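Local coordinates for protein carboxyl esterase NP (Bacillus subtilis, PDB 4CCW) that catalyses the hydrolysis of carboxylic esters to an alcohol and a carboxylate, as a carboxylesterase of the alpha/beta hydrolase superfamily, at residues H163-Y168 with L182-T187; L170-S175 with A202-Q207. All blocks are in the same frame, centred on the assembly; numbering follows the deposited sequence.

Interaction 1 (H163-Y168 with L182-T187); sequences HDFYKY and LNWMMT. With VKC ((2-hydroxyethoxy)acetic acid), chain B.
The phenol ring of Y168 lies over one face of the W184 indole in an offset stack: its centroid is 3.9 Å from that of the five-membered ring and the planes are inclined by only 15°. The closest atoms are Y168 CD2 and W184 CD2, 3.3 Å apart, so the CD2-CE2 side of the tyrosine covers the middle of the indole, while its hydroxyl end passes beyond CD1. The backbones stay well separated, Y168 CA and W184 CA being 8.3 Å apart, and the rings fill the interval. W184 also brings its CB over the face of the tyrosine, a CH-pi contact 4.0 Å from the ring centroid. Its reach across the gap follows from chi1 of 170°, which sets CG anti to the backbone N and sends the indole toward helix 163-171. In the alpha/beta hydrolase fold this helix and helix 177-185 belong to the run of helices between strands 146-152 and 236-241, the usual site of the cap over the active site. The far end of the indole meets F165 at its backbone, with W184 CH2 3.6 Å from F165 CA, and CH2 also lies at the edge of the phenylalanine ring. That ring, which stacks on F161, reaches into the pocket, where F165 CZ comes within 3.6 Å of CG of the bound (2-hydroxyethoxy)acetic acid. On the five-membered ring of the indole the N-H is used: a water in the ring plane accepts from W184 NE1 at 2.9 Å and donates to D164 OD2 at 2.6 Å. The bridge probably helps to fix the rotation of the indole, and D164 CB rests obliquely against W184 CZ2.

Interaction 2 (L170-S175 with A202-Q207); sequences LGLTAS and AGVMWQ
V204 pushes its CG1 methyl against the backbone and CB of L172, joining the type I beta turn G171-A174 to the last turn of helix 194-205 in the helical region of this alpha/beta hydrolase. The inner side is close-packed: V204 CG1 is 3.5 Å from L172 O and 3.9 Å from L172 CB. A chi1 of 172° puts that methyl anti to the backbone N, which aims it at the turn. Both residues are buried, and V178 of helix 177-185 touches both side chains, while L172 additionally meets F181 and L64. The turn itself is closed by A174 N bonding to G171 O at 3.1 Å. Toward solvent the contact is less well defined, although its atoms come as near. T173 and Q207 are both exposed, Q207 is poorly ordered, and their side chains meet through a methyl and an amide without a hydrogen bond. With CG2 placed anti to the carbonyl carbon and OG1 in the position between N and C (chi1 61°), the threonine presents its methyl to the glutamine. As modelled, the extended Q207 chain brings NE2 to 3.4 Å from T173 CG2, with Q207 CD 3.6 Å from the same methyl.

Helix 163-171 serves both contacts: interaction 1 uses its 163-168 part, and interaction 2 uses residues 170-175, which run from the helix into the turn G171-A174. The two contacts lie about 14 Å apart, centre to centre. The partner helices 177-185 and 194-205 are consecutive, and the four segments alternate between the two contacts along the chain. Both contacts border the pocket. In interaction 1, F165 is a ligand-pocket residue whose side chain is about 6 Å from that of H273, the probable proton acceptor, and M185 touches H273. In interaction 2, the side chain of L172 is about 4 Å from the bound (2-hydroxyethoxy)acetic acid but about 11 Å from the side chain of H273.

Interaction 1 (H163-Y168 with L182-T187)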
ATOM      1  N   HIS A 163     -12.977   9.825 -12.231  1.00 23.49           N
ATOM      2  CA  HIS A 163     -12.719  11.215 -11.816  1.00 24.48           C
ATOM      3  C   HIS A 163     -13.117  11.514 -10.384  1.00 24.81           C
ATOM      4  O   HIS A 163     -12.563  12.425  -9.745  1.00 24.98           O
ATOM      5  CB  HIS A 163     -13.358  12.208 -12.786  1.00 25.93           C
ATOM      6  CG  HIS A 163     -14.871  12.294 -12.686  1.00 26.59           C
ATOM      7  ND1 HIS A 163     -15.499  13.320 -12.069  1.00 27.42           N
ATOM      8  CD2 HIS A 163     -15.869  11.438 -13.137  1.00 26.92           C
ATOM      9  CE1 HIS A 163     -16.830  13.142 -12.138  1.00 28.15           C
ATOM     10  NE2 HIS A 163     -17.061  11.980 -12.780  1.00 27.67           N
ATOM     11  N   ASP A 164     -14.078  10.757  -9.865  1.00 24.65           N
ATOM     12  CA  ASP A 164     -14.528  10.957  -8.478  1.00 25.91           C
ATOM     13  C   ASP A 164     -13.408  10.731  -7.477  1.00 25.03           C
ATOM     14  O   ASP A 164     -13.395  11.362  -6.418  1.00 25.81           O
ATOM     15  CB  ASP A 164     -15.733  10.077  -8.125  1.00 27.67           C
ATOM     16  CG  ASP A 164     -17.053  10.715  -8.517  1.00 30.54           C
ATOM     17  OD1 ASP A 164     -17.055  11.889  -8.940  1.00 31.82           O
ATOM     18  OD2 ASP A 164     -18.097  10.039  -8.383  1.00 32.31           O
ATOM     19  N   PHE A 165     -12.462   9.851  -7.802  1.00 23.93           N
ATOM     20  CA  PHE A 165     -11.334   9.648  -6.900  1.00 24.20           C
ATOM     21  C   PHE A 165     -10.591  10.960  -6.679  1.00 24.17           C
ATOM     22  O   PHE A 165     -10.315  11.332  -5.535  1.00 23.74           O
ATOM     23  CB  PHE A 165     -10.361   8.567  -7.374  1.00 24.85           C
ATOM     24  CG  PHE A 165      -9.140   8.449  -6.499  1.00 26.18           C
ATOM     25  CD1 PHE A 165      -9.208   7.779  -5.270  1.00 27.36           C
ATOM     26  CD2 PHE A 165      -7.935   9.054  -6.871  1.00 27.80           C
ATOM     27  CE1 PHE A 165      -8.080   7.685  -4.459  1.00 28.07           C
ATOM     28  CE2 PHE A 165      -6.809   8.971  -6.057  1.00 28.12           C
ATOM     29  CZ  PHE A 165      -6.885   8.285  -4.852  1.00 28.97           C
ATOM     30  N   TYR A 166     -10.264  11.659  -7.768  1.00 23.94           N
ATOM     31  CA  TYR A 166      -9.600  12.967  -7.645  1.00 24.85           C
ATOM     32  C   TYR A 166     -10.358  13.946  -6.758  1.00 25.36           C
ATOM     33  O   TYR A 166      -9.758  14.662  -5.943  1.00 26.29           O
ATOM     34  CB  TYR A 166      -9.381  13.584  -9.035  1.00 25.53           C
ATOM     35  CG  TYR A 166      -8.328  12.859  -9.844  1.00 26.03           C
ATOM     36  CD1 TYR A 166      -6.986  13.033  -9.554  1.00 27.36           C
ATOM     37  CD2 TYR A 166      -8.668  12.023 -10.910  1.00 25.64           C
ATOM     38  CE1 TYR A 166      -6.001  12.388 -10.268  1.00 28.24           C
ATOM     39  CE2 TYR A 166      -7.670  11.374 -11.659  1.00 26.04           C
ATOM     40  CZ  TYR A 166      -6.346  11.551 -11.317  1.00 26.83           C
ATOM     41  OH  TYR A 166      -5.323  10.944 -12.006  1.00 27.91           O
ATOM     42  N   LYS A 167     -11.671  13.980  -6.924  1.00 24.84           N
ATOM     43  CA  LYS A 167     -12.531  14.888  -6.168  1.00 25.79           C
ATOM     44  C   LYS A 167     -12.608  14.563  -4.673  1.00 25.52           C
ATOM     45  O   LYS A 167     -12.466  15.462  -3.833  1.00 25.91           O
ATOM     46  CB  LYS A 167     -13.920  14.938  -6.798  1.00 26.28           C
ATOM     47  CG  LYS A 167     -13.895  15.587  -8.177  1.00 27.35           C
ATOM     48  CD  LYS A 167     -15.274  15.622  -8.818  1.00 28.54           C
ATOM     49  CE  LYS A 167     -15.237  16.369 -10.139  1.00 29.34           C
ATOM     50  NZ  LYS A 167     -14.354  15.756 -11.187  1.00 27.73           N
ATOM     51  N   TYR A 168     -12.834  13.292  -4.339  1.00 24.87           N
ATOM     52  CA  TYR A 168     -12.898  12.914  -2.923  1.00 25.87           C
ATOM     53  C   TYR A 168     -11.550  13.050  -2.240  1.00 26.22           C
ATOM     54  O   TYR A 168     -11.488  13.464  -1.080  1.00 27.32           O
ATOM     55  CB  TYR A 168     -13.457  11.497  -2.727  1.00 25.72           C
ATOM     56  CG  TYR A 168     -14.946  11.439  -2.885  1.00 26.53           C
ATOM     57  CD1 TYR A 168     -15.791  11.905  -1.876  1.00 27.66           C
ATOM     58  CD2 TYR A 168     -15.522  10.929  -4.050  1.00 26.50           C
ATOM     59  CE1 TYR A 168     -17.170  11.861  -2.023  1.00 28.88           C
ATOM     60  CE2 TYR A 168     -16.897  10.879  -4.203  1.00 27.30           C
ATOM     61  CZ  TYR A 168     -17.714  11.350  -3.190  1.00 28.66           C
ATOM     62  OH  TYR A 168     -19.078  11.298  -3.344  1.00 30.33           O
ATOM     63  N   LEU A 182     -14.695   8.470   3.311  1.00 32.50           N
ATOM     64  CA  LEU A 182     -14.866   7.123   3.868  1.00 33.88           C
ATOM     65  C   LEU A 182     -16.234   6.488   3.564  1.00 34.82           C
ATOM     66  O   LEU A 182     -16.319   5.292   3.268  1.00 34.43           O
ATOM     67  CB  LEU A 182     -14.541   7.115   5.368  1.00 35.80           C
ATOM     68  CG  LEU A 182     -13.052   7.294   5.706  1.00 36.04           C
ATOM     69  CD1 LEU A 182     -12.852   7.406   7.213  1.00 38.50           C
ATOM     70  CD2 LEU A 182     -12.178   6.185   5.117  1.00 35.91           C
ATOM     71  N   ASN A 183     -17.286   7.295   3.598  1.00 35.51           N
ATOM     72  CA  ASN A 183     -18.629   6.820   3.283  1.00 36.69           C
ATOM     73  C   ASN A 183     -18.760   6.448   1.809  1.00 35.31           C
ATOM     74  O   ASN A 183     -19.496   5.524   1.448  1.00 35.94           O
ATOM     75  CB  ASN A 183     -19.674   7.861   3.682  1.00 38.57           C
ATOM     76  CG  ASN A 183     -19.754   8.065   5.193  1.00 41.37           C
ATOM     77  OD1 ASN A 183     -19.122   7.340   5.967  1.00 43.09           O
ATOM     78  ND2 ASN A 183     -20.532   9.055   5.618  1.00 42.65           N
ATOM     79  N   TRP A 184     -18.035   7.175   0.966  1.00 32.97           N
ATOM     80  CA  TRP A 184     -17.961   6.874  -0.452  1.00 31.62           C
ATOM     81  C   TRP A 184     -17.208   5.597  -0.702  1.00 31.98           C
ATOM     82  O   TRP A 184     -17.685   4.739  -1.438  1.00 32.26           O
ATOM     83  CB  TRP A 184     -17.308   8.035  -1.184  1.00 29.92           C
ATOM     84  CG  TRP A 184     -16.938   7.776  -2.626  1.00 28.94           C
ATOM     85  CD1 TRP A 184     -17.798   7.607  -3.715  1.00 28.70           C
ATOM     86  CD2 TRP A 184     -15.580   7.697  -3.193  1.00 27.73           C
ATOM     87  NE1 TRP A 184     -17.082   7.436  -4.876  1.00 27.53           N
ATOM     88  CE2 TRP A 184     -15.750   7.469  -4.634  1.00 26.84           C
ATOM     89  CE3 TRP A 184     -14.286   7.781  -2.668  1.00 27.22           C
ATOM     90  CZ2 TRP A 184     -14.665   7.342  -5.493  1.00 26.25           C
ATOM     91  CZ3 TRP A 184     -13.201   7.640  -3.547  1.00 26.67           C
ATOM     92  CH2 TRP A 184     -13.386   7.433  -4.923  1.00 26.44           C
ATOM     93  N   MET A 185     -16.041   5.458  -0.074  1.00 31.23           N
ATOM     94  CA  MET A 185     -15.154   4.327  -0.327  1.00 32.01           C
ATOM     95  C   MET A 185     -15.625   3.044   0.357  1.00 34.02           C
ATOM     96  O   MET A 185     -15.327   1.941  -0.095  1.00 33.02           O
ATOM     97  CB  MET A 185     -13.725   4.678   0.107  1.00 31.52           C
ATOM     98  CG  MET A 185     -12.690   3.616  -0.200  1.00 31.58           C
ATOM     99  SD  MET A 185     -11.016   4.235  -0.023  1.00 31.87           S
ATOM    100  CE  MET A 185     -10.830   4.983  -1.634  1.00 29.90           C
ATOM    101  N   MET A 186     -16.356   3.183   1.454  1.00 36.23           N
ATOM    102  CA  MET A 186     -16.732   2.008   2.240  1.00 39.47           C
ATOM    103  C   MET A 186     -18.228   1.885   2.465  1.00 42.43           C
ATOM    104  O   MET A 186     -18.872   2.850   2.851  1.00 43.46           O
ATOM    105  CB  MET A 186     -15.968   2.025   3.558  1.00 40.96           C
ATOM    106  CG  MET A 186     -14.483   2.270   3.344  1.00 40.01           C
ATOM    107  SD  MET A 186     -13.465   2.139   4.812  1.00 42.64           S
ATOM    108  CE  MET A 186     -13.665   0.405   5.198  1.00 43.87           C
ATOM    109  N   THR A 187     -18.771   0.696   2.207  1.00 44.98           N
ATOM    110  CA  THR A 187     -20.181   0.395   2.483  1.00 48.36           C
ATOM    111  C   THR A 187     -20.439   0.539   3.985  1.00 49.51           C
ATOM    112  O   THR A 187     -21.503   0.995   4.403  1.00 51.48           O
ATOM    113  CB  THR A 187     -20.566  -1.019   1.984  1.00 50.37           C
ATOM    114  OG1 THR A 187     -20.254  -1.128   0.587  1.00 50.95           O
ATOM    115  CG2 THR A 187     -22.056  -1.295   2.187  1.00 54.89           C
TER
HETATM  116  C   VKC B1294      -6.680   6.136  -0.378  1.00 48.38           C
HETATM  117  O   VKC B1294      -6.839   5.720  -1.545  1.00 55.14           O
HETATM  118  CA  VKC B1294      -6.485   7.619  -0.156  1.00 46.98           C
HETATM  119  CD  VKC B1294      -5.131  10.308  -2.110  1.00 47.16           C
HETATM  120  CG  VKC B1294      -6.333   9.560  -1.531  1.00 45.96           C
HETATM  121  OAD VKC B1294      -5.971   8.200  -1.350  1.00 48.25           O
HETATM  122  OE1 VKC B1294      -5.082  11.650  -1.601  1.00 52.15           O
HETATM  123  OXT VKC B1294      -6.674   5.368   0.608  1.00 50.04           O
HETATM  124  O   HOH W   1     -18.054   7.612  -7.585  1.00 34.41           O

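Interaction 2 (L170-S175 with A202-Q207)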
ATOM      1  N   LEU A 170      -9.139  15.187  -3.072  1.00 28.47           N
ATOM      2  CA  LEU A 170      -8.952  16.624  -2.879  1.00 30.25           C
ATOM      3  C   LEU A 170      -9.790  17.136  -1.712  1.00 30.59           C
ATOM      4  O   LEU A 170      -9.323  17.960  -0.918  1.00 31.47           O
ATOM      5  CB  LEU A 170      -9.288  17.406  -4.156  1.00 31.45           C
ATOM      6  CG  LEU A 170      -9.025  18.926  -4.107  1.00 34.76           C
ATOM      7  CD1 LEU A 170      -8.703  19.502  -5.467  1.00 35.87           C
ATOM      8  CD2 LEU A 170     -10.218  19.659  -3.522  1.00 36.91           C
ATOM      9  N   GLY A 171     -11.030  16.664  -1.626  1.00 29.51           N
ATOM     10  CA  GLY A 171     -11.973  17.157  -0.627  1.00 30.28           C
ATOM     11  C   GLY A 171     -11.627  16.812   0.814  1.00 30.83           C
ATOM     12  O   GLY A 171     -12.205  17.386   1.731  1.00 31.03           O
ATOM     13  N   LEU A 172     -10.677  15.891   1.014  1.00 30.12           N
ATOM     14  CA  LEU A 172     -10.290  15.474   2.373  1.00 31.09           C
ATOM     15  C   LEU A 172     -10.010  16.629   3.343  1.00 32.97           C
ATOM     16  O   LEU A 172     -10.456  16.601   4.495  1.00 33.41           O
ATOM     17  CB  LEU A 172      -9.109  14.492   2.335  1.00 30.39           C
ATOM     18  CG  LEU A 172      -9.434  13.058   1.921  1.00 29.09           C
ATOM     19  CD1 LEU A 172      -8.149  12.325   1.587  1.00 28.91           C
ATOM     20  CD2 LEU A 172     -10.182  12.342   3.038  1.00 29.12           C
ATOM     21  N   THR A 173      -9.317  17.663   2.869  1.00 34.64           N
ATOM     22  CA  THR A 173      -8.936  18.796   3.727  1.00 37.21           C
ATOM     23  C   THR A 173     -10.035  19.826   4.018  1.00 38.58           C
ATOM     24  O   THR A 173      -9.894  20.637   4.942  1.00 40.42           O
ATOM     25  CB  THR A 173      -7.703  19.531   3.167  1.00 38.86           C
ATOM     26  OG1 THR A 173      -8.007  20.043   1.863  1.00 39.34           O
ATOM     27  CG2 THR A 173      -6.495  18.578   3.087  1.00 38.49           C
ATOM     28  N   ALA A 174     -11.114  19.821   3.236  1.00 38.35           N
ATOM     29  CA  ALA A 174     -12.188  20.804   3.430  1.00 39.68           C
ATOM     30  C   ALA A 174     -13.362  20.228   4.227  1.00 39.94           C
ATOM     31  O   ALA A 174     -13.622  19.030   4.159  1.00 38.45           O
ATOM     32  CB  ALA A 174     -12.664  21.351   2.090  1.00 40.11           C
ATOM     33  N   SER A 175     -14.041  21.098   4.979  1.00 41.61           N
ATOM     34  CA  SER A 175     -15.212  20.765   5.829  1.00 42.23           C
ATOM     35  C   SER A 175     -15.258  19.318   6.359  1.00 41.15           C
ATOM     36  O   SER A 175     -14.423  18.938   7.181  1.00 41.47           O
ATOM     37  CB  SER A 175     -16.536  21.173   5.149  1.00 42.42           C
ATOM     38  OG  SER A 175     -16.665  20.584   3.862  1.00 42.67           O
ATOM     39  N   ALA A 202      -5.708  12.692  11.446  1.00 32.34           N
ATOM     40  CA  ALA A 202      -4.569  13.513  11.868  1.00 32.77           C
ATOM     41  C   ALA A 202      -3.585  13.667  10.714  1.00 31.45           C
ATOM     42  O   ALA A 202      -2.985  14.730  10.532  1.00 32.31           O
ATOM     43  CB  ALA A 202      -3.897  12.943  13.119  1.00 33.23           C
ATOM     44  N   GLY A 203      -3.475  12.619   9.900  1.00 29.87           N
ATOM     45  CA  GLY A 203      -2.681  12.671   8.685  1.00 29.81           C
ATOM     46  C   GLY A 203      -3.170  13.744   7.741  1.00 30.83           C
ATOM     47  O   GLY A 203      -2.375  14.543   7.244  1.00 31.62           O
ATOM     48  N   VAL A 204      -4.485  13.776   7.513  1.00 30.99           N
ATOM     49  CA  VAL A 204      -5.102  14.754   6.619  1.00 32.87           C
ATOM     50  C   VAL A 204      -4.908  16.185   7.142  1.00 34.76           C
ATOM     51  O   VAL A 204      -4.666  17.105   6.361  1.00 35.82           O
ATOM     52  CB  VAL A 204      -6.596  14.440   6.382  1.00 33.91           C
ATOM     53  CG1 VAL A 204      -7.277  15.560   5.624  1.00 36.84           C
ATOM     54  CG2 VAL A 204      -6.730  13.119   5.620  1.00 33.04           C
ATOM     55  N   MET A 205      -4.980  16.349   8.462  1.00 36.14           N
ATOM     56  CA  MET A 205      -4.778  17.660   9.088  1.00 39.78           C
ATOM     57  C   MET A 205      -3.308  18.113   9.059  1.00 38.89           C
ATOM     58  O   MET A 205      -3.026  19.314   9.162  1.00 41.00           O
ATOM     59  CB  MET A 205      -5.341  17.673  10.516  1.00 43.15           C
ATOM     60  CG  MET A 205      -6.858  17.522  10.587  1.00 47.78           C
ATOM     61  SD  MET A 205      -7.501  17.185  12.247  1.00 55.27           S
ATOM     62  CE  MET A 205      -9.247  17.507  12.027  1.00 56.91           C
ATOM     63  N   TRP A 206      -2.384  17.166   8.909  1.00 49.34           N
ATOM     64  CA  TRP A 206      -0.957  17.482   8.823  1.00 48.43           C
ATOM     65  C   TRP A 206      -0.573  17.845   7.413  1.00 50.22           C
ATOM     66  O   TRP A 206      -0.314  16.975   6.573  1.00 47.67           O
ATOM     67  CB  TRP A 206      -0.109  16.325   9.365  1.00 45.72           C
ATOM     68  CG  TRP A 206       1.382  16.575   9.361  1.00 48.01           C
ATOM     69  CD1 TRP A 206       2.047  17.792   9.513  1.00 52.35           C
ATOM     70  CD2 TRP A 206       2.450  15.575   9.227  1.00 50.01           C
ATOM     71  NE1 TRP A 206       3.405  17.616   9.464  1.00 57.21           N
ATOM     72  CE2 TRP A 206       3.716  16.315   9.303  1.00 56.18           C
ATOM     73  CE3 TRP A 206       2.484  14.195   9.067  1.00 50.45           C
ATOM     74  CZ2 TRP A 206       4.946  15.679   9.206  1.00 62.64           C
ATOM     75  CZ3 TRP A 206       3.732  13.564   8.968  1.00 56.63           C
ATOM     76  CH2 TRP A 206       4.932  14.290   9.038  1.00 62.64           C
ATOM     77  N   GLN A 207      -0.531  19.152   7.149  1.00 55.92           N
ATOM     78  CA  GLN A 207      -0.386  19.672   5.786  1.00 60.01           C
ATOM     79  C   GLN A 207       0.863  20.527   5.571  1.00 66.53           C
ATOM     80  O   GLN A 207       1.175  20.905   4.437  1.00 70.18           O
ATOM     81  CB  GLN A 207      -1.637  20.465   5.393  1.00 65.84           C
ATOM     82  CG  GLN A 207      -2.913  19.637   5.383  1.00 64.00           C
ATOM     83  CD  GLN A 207      -4.156  20.466   5.144  1.00 73.65           C
ATOM     84  OE1 GLN A 207      -5.019  20.581   6.019  1.00 77.77           O
ATOM     85  NE2 GLN A 207      -4.255  21.053   3.955  1.00 79.65           N
TER